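Long-range contacts in possible adenyl cyclase-associated protein (Cryptosporidium parvum, PDB 2B0R), which probably binds and sequesters monomeric actin, as the related cyclase-associated proteins do: residues Gly69-Lys74 against Glu88-Ser93; Cys79-Arg84 against Asn98-Ile103; Val140-Ser145 against Met161-Pro166. One frame throughout, in Å; residues are numbered along the deposited sequence.

Contact 1 of 3, residues Gly69-Lys74 against Glu88-Ser93; sequences GSIKNK and EQKVNS
Gln-89 lies against the carbonyl of Gly-69. Its CB is 3.2 Å from Gly-69 O. CG meets the same oxygen, and the bend at the next bond (chi2 -55°) keeps CD within 3.7 Å of Gly-69 O. OE1 is no closer to that oxygen than CD is. At the tip, NE2 leaves the two segments and donates to Ser-67 O, just ahead of Gly-69. The link between the segments themselves is a backbone bond, Asn-92 N to Asn-73 O at 2.7 Å. Asn-92 CB also lies 3.2 Å from Ile-71 O, and Asn-92 ND2 is 3.5 Å from the same Ile-71 O. Residues Ser-70 to Asn-73 make a type I turn. Asn-73 OD1 closes it further by taking Ser-70 N on a lone pair, 3.2 Å away, while ND2 goes to Asp-50 O. Val-91 CA sends a CA-H...O contact of 3.4 Å to Ser-70 O. Both segments are loops that join successive strands of a right-handed parallel beta-helix, stacked as neighbouring coils. Main-chain carbonyls meeting aliphatic carbons, with one conventional hydrogen bond across, imply that the two loops are matched mostly by shape.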
ATOM      1  N   GLY A  69     -29.304 -17.469  -3.723  1.00 62.99           N
ATOM      2  CA  GLY A  69     -29.029 -16.305  -2.894  1.00 61.76           C
ATOM      3  C   GLY A  69     -29.859 -15.109  -3.308  1.00 63.43           C
ATOM      4  O   GLY A  69     -30.416 -15.056  -4.414  1.00 63.86           O
ATOM      5  N   SER A  70     -29.944 -14.141  -2.404  1.00 64.20           N
ATOM      6  CA  SER A  70     -30.703 -12.907  -2.636  1.00 62.55           C
ATOM      7  C   SER A  70     -29.930 -11.735  -2.026  1.00 62.83           C
ATOM      8  O   SER A  70     -28.827 -11.929  -1.485  1.00 64.03           O
ATOM      9  CB  SER A  70     -32.069 -13.021  -1.986  1.00 59.90           C
ATOM     10  OG  SER A  70     -31.917 -13.206  -0.588  1.00 60.07           O
ATOM     11  N   ILE A  71     -30.523 -10.539  -2.072  1.00 60.28           N
ATOM     12  CA  ILE A  71     -29.885  -9.330  -1.535  1.00 57.78           C
ATOM     13  C   ILE A  71     -29.694  -9.333  -0.013  1.00 59.37           C
ATOM     14  O   ILE A  71     -28.971  -8.487   0.533  1.00 59.76           O
ATOM     15  CB  ILE A  71     -30.570  -8.023  -2.019  1.00 57.12           C
ATOM     16  CG1 ILE A  71     -31.981  -7.871  -1.394  1.00 57.77           C
ATOM     17  CG2 ILE A  71     -30.537  -7.929  -3.608  1.00 50.74           C
ATOM     18  CD1 ILE A  71     -32.542  -6.400  -1.423  1.00 57.35           C
ATOM     19  N   LYS A  72     -30.324 -10.292   0.663  1.00 60.68           N
ATOM     20  CA  LYS A  72     -30.185 -10.451   2.119  1.00 64.21           C
ATOM     21  C   LYS A  72     -28.893 -11.161   2.498  1.00 62.70           C
ATOM     22  O   LYS A  72     -28.514 -11.178   3.666  1.00 64.65           O
ATOM     23  CB  LYS A  72     -31.364 -11.250   2.691  1.00 66.60           C
ATOM     24  CG  LYS A  72     -32.734 -10.600   2.472  1.00 71.04           C
ATOM     25  CD  LYS A  72     -33.856 -11.446   3.059  1.00 70.75           C
ATOM     26  CE  LYS A  72     -35.196 -10.922   2.599  1.00 72.76           C
ATOM     27  NZ  LYS A  72     -36.248 -11.395   3.523  1.00 73.65           N
ATOM     28  N   ASN A  73     -28.234 -11.759   1.513  1.00 60.60           N
ATOM     29  CA  ASN A  73     -27.093 -12.616   1.757  1.00 57.92           C
ATOM     30  C   ASN A  73     -25.751 -11.964   1.503  1.00 56.22           C
ATOM     31  O   ASN A  73     -25.624 -11.029   0.699  1.00 56.82           O
ATOM     32  CB  ASN A  73     -27.189 -13.879   0.896  1.00 61.37           C
ATOM     33  CG  ASN A  73     -28.304 -14.796   1.326  1.00 61.15           C
ATOM     34  OD1 ASN A  73     -29.240 -15.056   0.565  1.00 61.54           O
ATOM     35  ND2 ASN A  73     -28.217 -15.290   2.550  1.00 60.42           N
ATOM     36  N   LYS A  74     -24.751 -12.495   2.186  1.00 53.61           N
ATOM     37  CA  LYS A  74     -23.370 -12.136   1.987  1.00 55.02           C
ATOM     38  C   LYS A  74     -22.673 -13.344   1.375  1.00 54.26           C
ATOM     39  O   LYS A  74     -23.185 -14.458   1.442  1.00 54.26           O
ATOM     40  CB  LYS A  74     -22.753 -11.769   3.345  1.00 57.25           C
ATOM     41  CG  LYS A  74     -23.349 -10.503   3.929  1.00 60.16           C
ATOM     42  CD  LYS A  74     -22.900 -10.223   5.317  1.00 62.85           C
ATOM     43  CE  LYS A  74     -23.458  -8.861   5.764  1.00 68.42           C
ATOM     44  NZ  LYS A  74     -23.291  -8.559   7.234  1.00 68.52           N
ATOM     45  N   GLU A  88     -24.103 -16.048  -9.062  1.00 58.30           N
ATOM     46  CA  GLU A  88     -25.167 -15.752 -10.019  1.00 57.69           C
ATOM     47  C   GLU A  88     -26.078 -14.631  -9.553  1.00 57.06           C
ATOM     48  O   GLU A  88     -26.437 -13.755 -10.332  1.00 55.49           O
ATOM     49  CB  GLU A  88     -25.963 -17.001 -10.354  1.00 60.00           C
ATOM     50  CG  GLU A  88     -25.130 -17.993 -11.138  1.00 66.68           C
ATOM     51  CD  GLU A  88     -25.939 -18.973 -12.015  1.00 67.82           C
ATOM     52  OE1 GLU A  88     -27.113 -19.312 -11.684  1.00 67.41           O
ATOM     53  OE2 GLU A  88     -25.353 -19.412 -13.028  1.00 66.23           O
ATOM     54  N   GLN A  89     -26.451 -14.657  -8.283  1.00 56.15           N
ATOM     55  CA  GLN A  89     -27.380 -13.683  -7.780  1.00 54.42           C
ATOM     56  C   GLN A  89     -26.681 -12.417  -7.325  1.00 55.24           C
ATOM     57  O   GLN A  89     -25.509 -12.431  -6.905  1.00 54.78           O
ATOM     58  CB  GLN A  89     -28.188 -14.260  -6.616  1.00 54.95           C
ATOM     59  CG  GLN A  89     -28.920 -15.559  -6.911  1.00 56.69           C
ATOM     60  CD  GLN A  89     -29.837 -15.465  -8.096  1.00 55.96           C
ATOM     61  OE1 GLN A  89     -30.623 -14.536  -8.215  1.00 59.37           O
ATOM     62  NE2 GLN A  89     -29.741 -16.431  -8.980  1.00 55.59           N
ATOM     63  N   LYS A  90     -27.412 -11.313  -7.435  1.00 56.49           N
ATOM     64  CA  LYS A  90     -27.093 -10.106  -6.699  1.00 55.88           C
ATOM     65  C   LYS A  90     -27.286 -10.411  -5.221  1.00 53.01           C
ATOM     66  O   LYS A  90     -28.315 -10.959  -4.799  1.00 52.80           O
ATOM     67  CB  LYS A  90     -27.974  -8.934  -7.146  1.00 55.79           C
ATOM     68  CG  LYS A  90     -27.475  -7.578  -6.694  1.00 55.43           C
ATOM     69  CD  LYS A  90     -28.130  -6.460  -7.459  1.00 53.98           C
ATOM     70  CE  LYS A  90     -27.858  -5.130  -6.809  1.00 53.90           C
ATOM     71  NZ  LYS A  90     -28.612  -4.004  -7.477  1.00 54.09           N
ATOM     72  N   VAL A  91     -26.258 -10.091  -4.454  1.00 49.45           N
ATOM     73  CA  VAL A  91     -26.237 -10.318  -3.020  1.00 46.60           C
ATOM     74  C   VAL A  91     -25.986  -8.992  -2.327  1.00 47.20           C
ATOM     75  O   VAL A  91     -25.748  -7.958  -2.983  1.00 44.29           O
ATOM     76  CB  VAL A  91     -25.113 -11.309  -2.649  1.00 44.05           C
ATOM     77  CG1 VAL A  91     -25.479 -12.703  -3.092  1.00 44.28           C
ATOM     78  CG2 VAL A  91     -23.817 -10.900  -3.325  1.00 41.74           C
ATOM     79  N   ASN A  92     -25.997  -9.013  -1.001  1.00 49.04           N
ATOM     80  CA  ASN A  92     -25.734  -7.792  -0.258  1.00 50.84           C
ATOM     81  C   ASN A  92     -24.363  -7.200  -0.534  1.00 49.98           C
ATOM     82  O   ASN A  92     -24.226  -6.007  -0.857  1.00 52.33           O
ATOM     83  CB  ASN A  92     -25.875  -8.015   1.245  1.00 51.57           C
ATOM     84  CG  ASN A  92     -25.870  -6.720   1.998  1.00 50.31           C
ATOM     85  OD1 ASN A  92     -24.893  -6.370   2.620  1.00 53.17           O
ATOM     86  ND2 ASN A  92     -26.937  -5.972   1.878  1.00 49.01           N
ATOM     87  N   SER A  93     -23.358  -8.050  -0.382  1.00 47.62           N
ATOM     88  CA  SER A  93     -21.974  -7.659  -0.440  1.00 47.19           C
ATOM     89  C   SER A  93     -21.170  -8.927  -0.533  1.00 45.97           C
ATOM     90  O   SER A  93     -21.671 -10.017  -0.256  1.00 48.94           O
ATOM     91  CB  SER A  93     -21.585  -6.897   0.837  1.00 49.87           C
ATOM     92  OG  SER A  93     -21.688  -7.739   1.981  1.00 51.47           O
TER

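Contact 2 of 3, residues Cys79-Arg84 against Asn98-Ile103; sequences CSQNSR and NCVGCI
Cys-79 to Arg-84 runs beside Asn-98 to Ile-103 in the same direction, the end-to-end lines 2° apart, with parallel pairing of Gln-81 with Val-100 and of Arg-84 with Ile-103. Val-100 N donates to Ser-80 O at 2.8 Å, and Val-100 O takes Asn-82 N. Beyond the bend, Ile-103 N bonds to Ser-83 O at 3.1 Å. The chains turn together: Cys-79 and Asn-98 both have left-handed backbone angles, and so do Asn-82 and Gly-101. These are stacked corners of a right-handed parallel beta-helix, where each coil passes from one sheet to the next.

The side chains follow this register. Gln-81 and Val-100 lie alongside each other and point the same way. Gln-81 CG is anti to the backbone N (chi1 -174°), and the bend at chi2 lays the amide beside Val-100 CB and CG1. The amide is held from elsewhere: NE2 gives to Arg-35 O, and OE1 accepts from Val-37 N. On the other face, Cys-99 SG is 3.9 Å from Ser-80 CB. Cys-102 SG, past the corner, comes 3.6 Å from Ser-80 O. Both cysteines also rest on Ile-121 of the coil beyond. Ser-80 OG turns back to Arg-78 O. Outside the corner, Ile-103 CG2 lies over one face of the Arg-84 guanidinium, offset toward its rim and 3.9 Å from NE. Asn-82 ND2 bonds to Asn-59 OD1 of the preceding coil. Two buried groupings thus differ in chemistry. Ser-80 meets the sulfurs of the two cysteines. On the Gln-81 and Val-100 face, the Gln-81 amide ties the coil to the N-terminal segment, and its two bonds probably fix the rotation of that amide.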
ATOM      1  N   CYS A  79      -9.231 -18.425   1.056  1.00 59.00           N
ATOM      2  CA  CYS A  79      -8.204 -19.449   0.821  1.00 59.21           C
ATOM      3  C   CYS A  79      -8.309 -20.200  -0.478  1.00 58.02           C
ATOM      4  O   CYS A  79      -8.343 -21.411  -0.499  1.00 62.46           O
ATOM      5  CB  CYS A  79      -8.185 -20.437   1.970  1.00 62.18           C
ATOM      6  SG  CYS A  79      -7.871 -19.595   3.451  1.00 72.34           S
ATOM      7  N   SER A  80      -8.324 -19.497  -1.577  1.00 55.45           N
ATOM      8  CA  SER A  80      -8.468 -20.188  -2.805  1.00 53.05           C
ATOM      9  C   SER A  80      -7.387 -19.781  -3.797  1.00 54.83           C
ATOM     10  O   SER A  80      -6.818 -18.671  -3.705  1.00 52.19           O
ATOM     11  CB  SER A  80      -9.874 -19.929  -3.330  1.00 57.44           C
ATOM     12  OG  SER A  80     -10.820 -20.306  -2.337  1.00 56.53           O
ATOM     13  N   GLN A  81      -7.116 -20.688  -4.748  1.00 55.97           N
ATOM     14  CA  GLN A  81      -6.051 -20.529  -5.727  1.00 55.19           C
ATOM     15  C   GLN A  81      -6.437 -21.132  -7.057  1.00 57.36           C
ATOM     16  O   GLN A  81      -7.141 -22.104  -7.104  1.00 60.03           O
ATOM     17  CB  GLN A  81      -4.789 -21.180  -5.208  1.00 57.38           C
ATOM     18  CG  GLN A  81      -3.566 -20.954  -6.080  1.00 59.75           C
ATOM     19  CD  GLN A  81      -2.363 -20.566  -5.271  1.00 60.50           C
ATOM     20  OE1 GLN A  81      -2.066 -21.174  -4.231  1.00 63.91           O
ATOM     21  NE2 GLN A  81      -1.661 -19.535  -5.728  1.00 61.16           N
ATOM     22  N   ASN A  82      -5.968 -20.530  -8.138  1.00 60.50           N
ATOM     23  CA  ASN A  82      -6.319 -20.933  -9.495  1.00 64.65           C
ATOM     24  C   ASN A  82      -7.701 -21.552  -9.675  1.00 65.46           C
ATOM     25  O   ASN A  82      -7.817 -22.723 -10.029  1.00 70.06           O
ATOM     26  CB  ASN A  82      -5.262 -21.883 -10.062  1.00 71.02           C
ATOM     27  CG  ASN A  82      -3.845 -21.422  -9.786  1.00 75.70           C
ATOM     28  OD1 ASN A  82      -3.588 -20.234  -9.517  1.00 78.04           O
ATOM     29  ND2 ASN A  82      -2.906 -22.367  -9.847  1.00 77.37           N
ATOM     30  N   SER A  83      -8.748 -20.776  -9.442  1.00 65.58           N
ATOM     31  CA  SER A  83     -10.111 -21.243  -9.734  1.00 64.84           C
ATOM     32  C   SER A  83     -11.004 -20.102 -10.185  1.00 63.97           C
ATOM     33  O   SER A  83     -10.840 -18.980  -9.724  1.00 65.37           O
ATOM     34  CB  SER A  83     -10.724 -21.898  -8.503  1.00 63.45           C
ATOM     35  OG  SER A  83      -9.724 -22.462  -7.688  1.00 61.85           O
ATOM     36  N   ARG A  84     -11.932 -20.397 -11.103  1.00 64.84           N
ATOM     37  CA  ARG A  84     -13.001 -19.475 -11.454  1.00 64.53           C
ATOM     38  C   ARG A  84     -14.101 -19.658 -10.394  1.00 61.85           C
ATOM     39  O   ARG A  84     -14.506 -20.790 -10.098  1.00 63.87           O
ATOM     40  CB  ARG A  84     -13.520 -19.689 -12.917  1.00 66.83           C
ATOM     41  CG  ARG A  84     -14.129 -18.359 -13.605  1.00 68.77           C
ATOM     42  CD  ARG A  84     -14.588 -18.452 -15.149  1.00 69.16           C
ATOM     43  NE  ARG A  84     -14.569 -17.125 -15.847  1.00 71.63           N
ATOM     44  CZ  ARG A  84     -13.794 -16.803 -16.914  1.00 74.39           C
ATOM     45  NH1 ARG A  84     -12.980 -17.718 -17.466  1.00 73.10           N
ATOM     46  NH2 ARG A  84     -13.841 -15.566 -17.453  1.00 71.05           N
ATOM     47  N   ASN A  98      -7.524 -13.664   0.986  1.00 57.43           N
ATOM     48  CA  ASN A  98      -6.454 -14.627   0.860  1.00 58.83           C
ATOM     49  C   ASN A  98      -6.682 -15.534  -0.350  1.00 57.95           C
ATOM     50  O   ASN A  98      -6.773 -16.753  -0.227  1.00 61.19           O
ATOM     51  CB  ASN A  98      -6.336 -15.441   2.168  1.00 62.82           C
ATOM     52  CG  ASN A  98      -5.093 -16.311   2.203  1.00 65.46           C
ATOM     53  OD1 ASN A  98      -4.168 -16.109   1.419  1.00 65.16           O
ATOM     54  ND2 ASN A  98      -5.076 -17.300   3.103  1.00 64.62           N
ATOM     55  N   CYS A  99      -6.808 -14.936  -1.519  1.00 53.52           N
ATOM     56  CA  CYS A  99      -7.020 -15.719  -2.703  1.00 53.09           C
ATOM     57  C   CYS A  99      -5.943 -15.375  -3.711  1.00 54.87           C
ATOM     58  O   CYS A  99      -5.463 -14.227  -3.744  1.00 57.59           O
ATOM     59  CB  CYS A  99      -8.430 -15.486  -3.253  1.00 56.43           C
ATOM     60  SG  CYS A  99      -9.715 -16.181  -2.187  1.00 54.48           S
ATOM     61  N   VAL A 100      -5.524 -16.361  -4.508  1.00 53.29           N
ATOM     62  CA  VAL A 100      -4.380 -16.151  -5.370  1.00 51.91           C
ATOM     63  C   VAL A 100      -4.597 -16.692  -6.764  1.00 49.98           C
ATOM     64  O   VAL A 100      -4.949 -17.838  -6.946  1.00 49.64           O
ATOM     65  CB  VAL A 100      -3.076 -16.713  -4.743  1.00 54.59           C
ATOM     66  CG1 VAL A 100      -1.853 -16.364  -5.623  1.00 52.59           C
ATOM     67  CG2 VAL A 100      -2.854 -16.122  -3.338  1.00 55.48           C
ATOM     68  N   GLY A 101      -4.374 -15.845  -7.755  1.00 50.14           N
ATOM     69  CA  GLY A 101      -4.635 -16.203  -9.139  1.00 51.90           C
ATOM     70  C   GLY A 101      -6.024 -16.771  -9.268  1.00 55.86           C
ATOM     71  O   GLY A 101      -6.195 -17.891  -9.764  1.00 58.12           O
ATOM     72  N   CYS A 102      -7.018 -16.034  -8.768  1.00 56.23           N
ATOM     73  CA  CYS A 102      -8.421 -16.443  -8.937  1.00 56.99           C
ATOM     74  C   CYS A 102      -9.129 -15.526  -9.900  1.00 56.03           C
ATOM     75  O   CYS A 102      -8.641 -14.419 -10.165  1.00 58.36           O
ATOM     76  CB  CYS A 102      -9.140 -16.460  -7.615  1.00 59.29           C
ATOM     77  SG  CYS A 102      -8.764 -17.918  -6.688  1.00 60.94           S
ATOM     78  N   ILE A 103     -10.248 -16.007 -10.453  1.00 53.81           N
ATOM     79  CA  ILE A 103     -11.129 -15.208 -11.319  1.00 53.76           C
ATOM     80  C   ILE A 103     -12.505 -15.273 -10.736  1.00 54.26           C
ATOM     81  O   ILE A 103     -12.976 -16.360 -10.356  1.00 55.24           O
ATOM     82  CB  ILE A 103     -11.176 -15.729 -12.755  1.00 55.07           C
ATOM     83  CG1 ILE A 103      -9.777 -15.664 -13.399  1.00 56.24           C
ATOM     84  CG2 ILE A 103     -12.193 -14.926 -13.604  1.00 52.02           C
ATOM     85  CD1 ILE A 103      -9.633 -16.528 -14.674  1.00 56.64           C
TER

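Contact 3 of 3, residues Val140-Ser145 against Met161-Pro166; sequences VNIYTS and MNLLFP
Tyr-143 and Leu-164 pack side by side on adjacent strands of a right-handed parallel beta-helix. In Leu-164, chi1 (-47°) sets CG anti to the carbonyl carbon, and an unusual chi2 then carries CD1 over the centre of the Tyr-143 ring. This CH-pi contact is 3.7 Å from CD1 to the centroid, 11° off the normal. The tyrosine ring also meets Trp-173 edge-to-face. On the same side of the sheet, Asn-141 and Asn-162 point the same way with their amide planes nearly perpendicular. Asn-162 ND2 donates to Asn-141 OD1 at 2.9 Å, almost straight. The acceptor lies in the donor's amide plane, but the donor is tilted from the plane of the Asn-141 carbonyl. On the other side, Ile-142 CG2 meets Leu-163 CD2 at 3.8 Å in the buried interior. Backbone bonds run from Asn-162 N to Val-140 O as far as Thr-144 N to Leu-164 O. The Phe-165 ring reaches Thr-144 OG1 obliquely and stacks on Tyr-186 of the second subunit. Thr-144 has OG1 between its backbone N and carbonyl carbon (chi1 70°). From there OG1 makes a second bond to Leu-164 O, at 3.2 Å, in addition to the one from Thr-144 N.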
ATOM      1  N   VAL A 140      -4.630  -6.786  -9.273  1.00 49.38           N
ATOM      2  CA  VAL A 140      -6.059  -6.974  -9.261  1.00 47.28           C
ATOM      3  C   VAL A 140      -6.620  -6.221 -10.431  1.00 47.09           C
ATOM      4  O   VAL A 140      -6.362  -5.030 -10.597  1.00 44.61           O
ATOM      5  CB  VAL A 140      -6.730  -6.469  -7.957  1.00 45.46           C
ATOM      6  CG1 VAL A 140      -8.260  -6.577  -8.076  1.00 43.21           C
ATOM      7  CG2 VAL A 140      -6.246  -7.251  -6.754  1.00 41.87           C
ATOM      8  N   ASN A 141      -7.373  -6.934 -11.257  1.00 48.84           N
ATOM      9  CA  ASN A 141      -8.050  -6.356 -12.403  1.00 47.47           C
ATOM     10  C   ASN A 141      -9.558  -6.435 -12.192  1.00 46.21           C
ATOM     11  O   ASN A 141     -10.127  -7.496 -11.870  1.00 45.39           O
ATOM     12  CB  ASN A 141      -7.649  -7.086 -13.689  1.00 49.94           C
ATOM     13  CG  ASN A 141      -6.374  -6.503 -14.354  1.00 51.85           C
ATOM     14  OD1 ASN A 141      -5.533  -5.877 -13.718  1.00 49.62           O
ATOM     15  ND2 ASN A 141      -6.239  -6.751 -15.660  1.00 52.37           N
ATOM     16  N   ILE A 142     -10.201  -5.297 -12.374  1.00 46.05           N
ATOM     17  CA  ILE A 142     -11.630  -5.172 -12.160  1.00 45.78           C
ATOM     18  C   ILE A 142     -12.288  -4.828 -13.462  1.00 44.97           C
ATOM     19  O   ILE A 142     -11.991  -3.779 -14.042  1.00 44.94           O
ATOM     20  CB  ILE A 142     -11.932  -4.077 -11.098  1.00 42.40           C
ATOM     21  CG1 ILE A 142     -11.427  -4.539  -9.739  1.00 41.05           C
ATOM     22  CG2 ILE A 142     -13.397  -3.841 -11.008  1.00 41.02           C
ATOM     23  CD1 ILE A 142     -11.311  -3.423  -8.749  1.00 45.75           C
ATOM     24  N   TYR A 143     -13.170  -5.717 -13.924  1.00 47.87           N
ATOM     25  CA  TYR A 143     -13.901  -5.529 -15.195  1.00 52.15           C
ATOM     26  C   TYR A 143     -15.322  -5.072 -14.934  1.00 54.50           C
ATOM     27  O   TYR A 143     -16.096  -5.777 -14.265  1.00 56.43           O
ATOM     28  CB  TYR A 143     -13.906  -6.810 -16.037  1.00 53.75           C
ATOM     29  CG  TYR A 143     -12.515  -7.310 -16.398  1.00 55.68           C
ATOM     30  CD1 TYR A 143     -11.753  -8.045 -15.484  1.00 54.65           C
ATOM     31  CD2 TYR A 143     -11.962  -7.044 -17.640  1.00 54.22           C
ATOM     32  CE1 TYR A 143     -10.498  -8.477 -15.805  1.00 55.45           C
ATOM     33  CE2 TYR A 143     -10.696  -7.492 -17.972  1.00 53.13           C
ATOM     34  CZ  TYR A 143      -9.981  -8.203 -17.058  1.00 54.45           C
ATOM     35  OH  TYR A 143      -8.728  -8.646 -17.385  1.00 58.07           O
ATOM     36  N   THR A 144     -15.665  -3.892 -15.437  1.00 52.93           N
ATOM     37  CA  THR A 144     -16.953  -3.322 -15.105  1.00 55.96           C
ATOM     38  C   THR A 144     -17.947  -3.621 -16.201  1.00 57.80           C
ATOM     39  O   THR A 144     -17.557  -3.839 -17.328  1.00 61.18           O
ATOM     40  CB  THR A 144     -16.872  -1.809 -14.862  1.00 52.80           C
ATOM     41  OG1 THR A 144     -16.612  -1.155 -16.090  1.00 54.80           O
ATOM     42  CG2 THR A 144     -15.754  -1.474 -13.913  1.00 51.76           C
ATOM     43  N   SER A 145     -19.227  -3.676 -15.837  1.00 59.62           N
ATOM     44  CA  SER A 145     -20.335  -3.697 -16.781  1.00 59.08           C
ATOM     45  C   SER A 145     -20.557  -2.279 -17.282  1.00 63.56           C
ATOM     46  O   SER A 145     -20.185  -1.339 -16.617  1.00 63.79           O
ATOM     47  CB  SER A 145     -21.595  -4.168 -16.082  1.00 54.16           C
ATOM     48  OG  SER A 145     -22.024  -3.197 -15.128  1.00 51.33           O
ATOM     49  N   MET A 161      -3.135  -2.274  -9.618  1.00 49.43           N
ATOM     50  CA  MET A 161      -4.571  -2.307  -9.665  1.00 46.06           C
ATOM     51  C   MET A 161      -5.050  -1.637 -10.936  1.00 44.42           C
ATOM     52  O   MET A 161      -4.674  -0.474 -11.212  1.00 43.55           O
ATOM     53  CB  MET A 161      -5.151  -1.578  -8.460  1.00 46.16           C
ATOM     54  CG  MET A 161      -4.781  -2.150  -7.108  1.00 45.89           C
ATOM     55  SD  MET A 161      -5.036  -0.891  -5.849  1.00 49.94           S
ATOM     56  CE  MET A 161      -3.744   0.263  -6.306  1.00 36.67           C
ATOM     57  N   ASN A 162      -5.889  -2.339 -11.708  1.00 41.52           N
ATOM     58  CA  ASN A 162      -6.497  -1.724 -12.900  1.00 44.38           C
ATOM     59  C   ASN A 162      -7.996  -1.796 -12.940  1.00 47.53           C
ATOM     60  O   ASN A 162      -8.623  -2.754 -12.439  1.00 46.87           O
ATOM     61  CB  ASN A 162      -5.946  -2.317 -14.191  1.00 45.24           C
ATOM     62  CG  ASN A 162      -4.468  -2.316 -14.220  1.00 44.81           C
ATOM     63  OD1 ASN A 162      -3.819  -1.256 -14.285  1.00 50.21           O
ATOM     64  ND2 ASN A 162      -3.907  -3.478 -14.116  1.00 41.56           N
ATOM     65  N   LEU A 163      -8.563  -0.752 -13.525  1.00 50.40           N
ATOM     66  CA  LEU A 163      -9.952  -0.716 -13.857  1.00 51.88           C
ATOM     67  C   LEU A 163     -10.086  -0.836 -15.359  1.00 56.36           C
ATOM     68  O   LEU A 163      -9.307  -0.224 -16.130  1.00 55.38           O
ATOM     69  CB  LEU A 163     -10.562   0.569 -13.388  1.00 49.70           C
ATOM     70  CG  LEU A 163     -11.225   0.478 -12.026  1.00 49.58           C
ATOM     71  CD1 LEU A 163     -11.479   1.919 -11.528  1.00 51.46           C
ATOM     72  CD2 LEU A 163     -12.534  -0.298 -12.102  1.00 47.32           C
ATOM     73  N   LEU A 164     -11.060  -1.648 -15.777  1.00 55.59           N
ATOM     74  CA  LEU A 164     -11.306  -1.868 -17.185  1.00 52.64           C
ATOM     75  C   LEU A 164     -12.777  -1.722 -17.534  1.00 53.94           C
ATOM     76  O   LEU A 164     -13.678  -2.299 -16.868  1.00 51.40           O
ATOM     77  CB  LEU A 164     -10.776  -3.217 -17.630  1.00 51.98           C
ATOM     78  CG  LEU A 164      -9.366  -3.611 -17.218  1.00 52.25           C
ATOM     79  CD1 LEU A 164      -9.467  -4.560 -16.042  1.00 51.55           C
ATOM     80  CD2 LEU A 164      -8.631  -4.271 -18.386  1.00 49.99           C
ATOM     81  N   PHE A 165     -12.994  -0.946 -18.593  1.00 53.35           N
ATOM     82  CA  PHE A 165     -14.314  -0.520 -19.039  1.00 53.18           C
ATOM     83  C   PHE A 165     -14.579  -1.076 -20.420  1.00 52.04           C
ATOM     84  O   PHE A 165     -13.706  -0.987 -21.291  1.00 53.42           O
ATOM     85  CB  PHE A 165     -14.395   1.012 -19.036  1.00 50.09           C
ATOM     86  CG  PHE A 165     -14.068   1.605 -17.713  1.00 53.59           C
ATOM     87  CD1 PHE A 165     -12.829   2.195 -17.484  1.00 53.88           C
ATOM     88  CD2 PHE A 165     -14.970   1.521 -16.660  1.00 54.83           C
ATOM     89  CE1 PHE A 165     -12.506   2.722 -16.231  1.00 52.77           C
ATOM     90  CE2 PHE A 165     -14.652   2.046 -15.395  1.00 55.47           C
ATOM     91  CZ  PHE A 165     -13.412   2.644 -15.187  1.00 52.13           C
ATOM     92  N   PRO A 166     -15.796  -1.611 -20.643  1.00 50.29           N
ATOM     93  CA  PRO A 166     -16.083  -2.324 -21.888  1.00 49.80           C
ATOM     94  C   PRO A 166     -16.129  -1.306 -22.997  1.00 53.23           C
ATOM     95  O   PRO A 166     -16.767  -0.240 -22.853  1.00 52.43           O
ATOM     96  CB  PRO A 166     -17.478  -2.927 -21.661  1.00 49.40           C
ATOM     97  CG  PRO A 166     -17.811  -2.681 -20.191  1.00 50.98           C
ATOM     98  CD  PRO A 166     -16.982  -1.504 -19.777  1.00 49.14           C
TER

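How the contacts relate
All three contacts join neighbouring coils of one beta-helix. Contacts 1 and 2 involve the same early coils. Their segments alternate along the chain and adjoin in sequence, though their centres are 21 Å apart. Contact 1 stacks the loops leading into strands 74-81 and 93-100; contact 2 holds the corners at the other end of those strands. Contact 3 follows later in the chain, about 17 Å from contact 2 and 21 Å from contact 1, centre to centre. Contacts 2 and 3 share the sheet that contains strands 84-87, 102-106, 140-143 and 161-166. Contact 2 meets the N-terminal segment, and contact 3 lies where the second subunit packs.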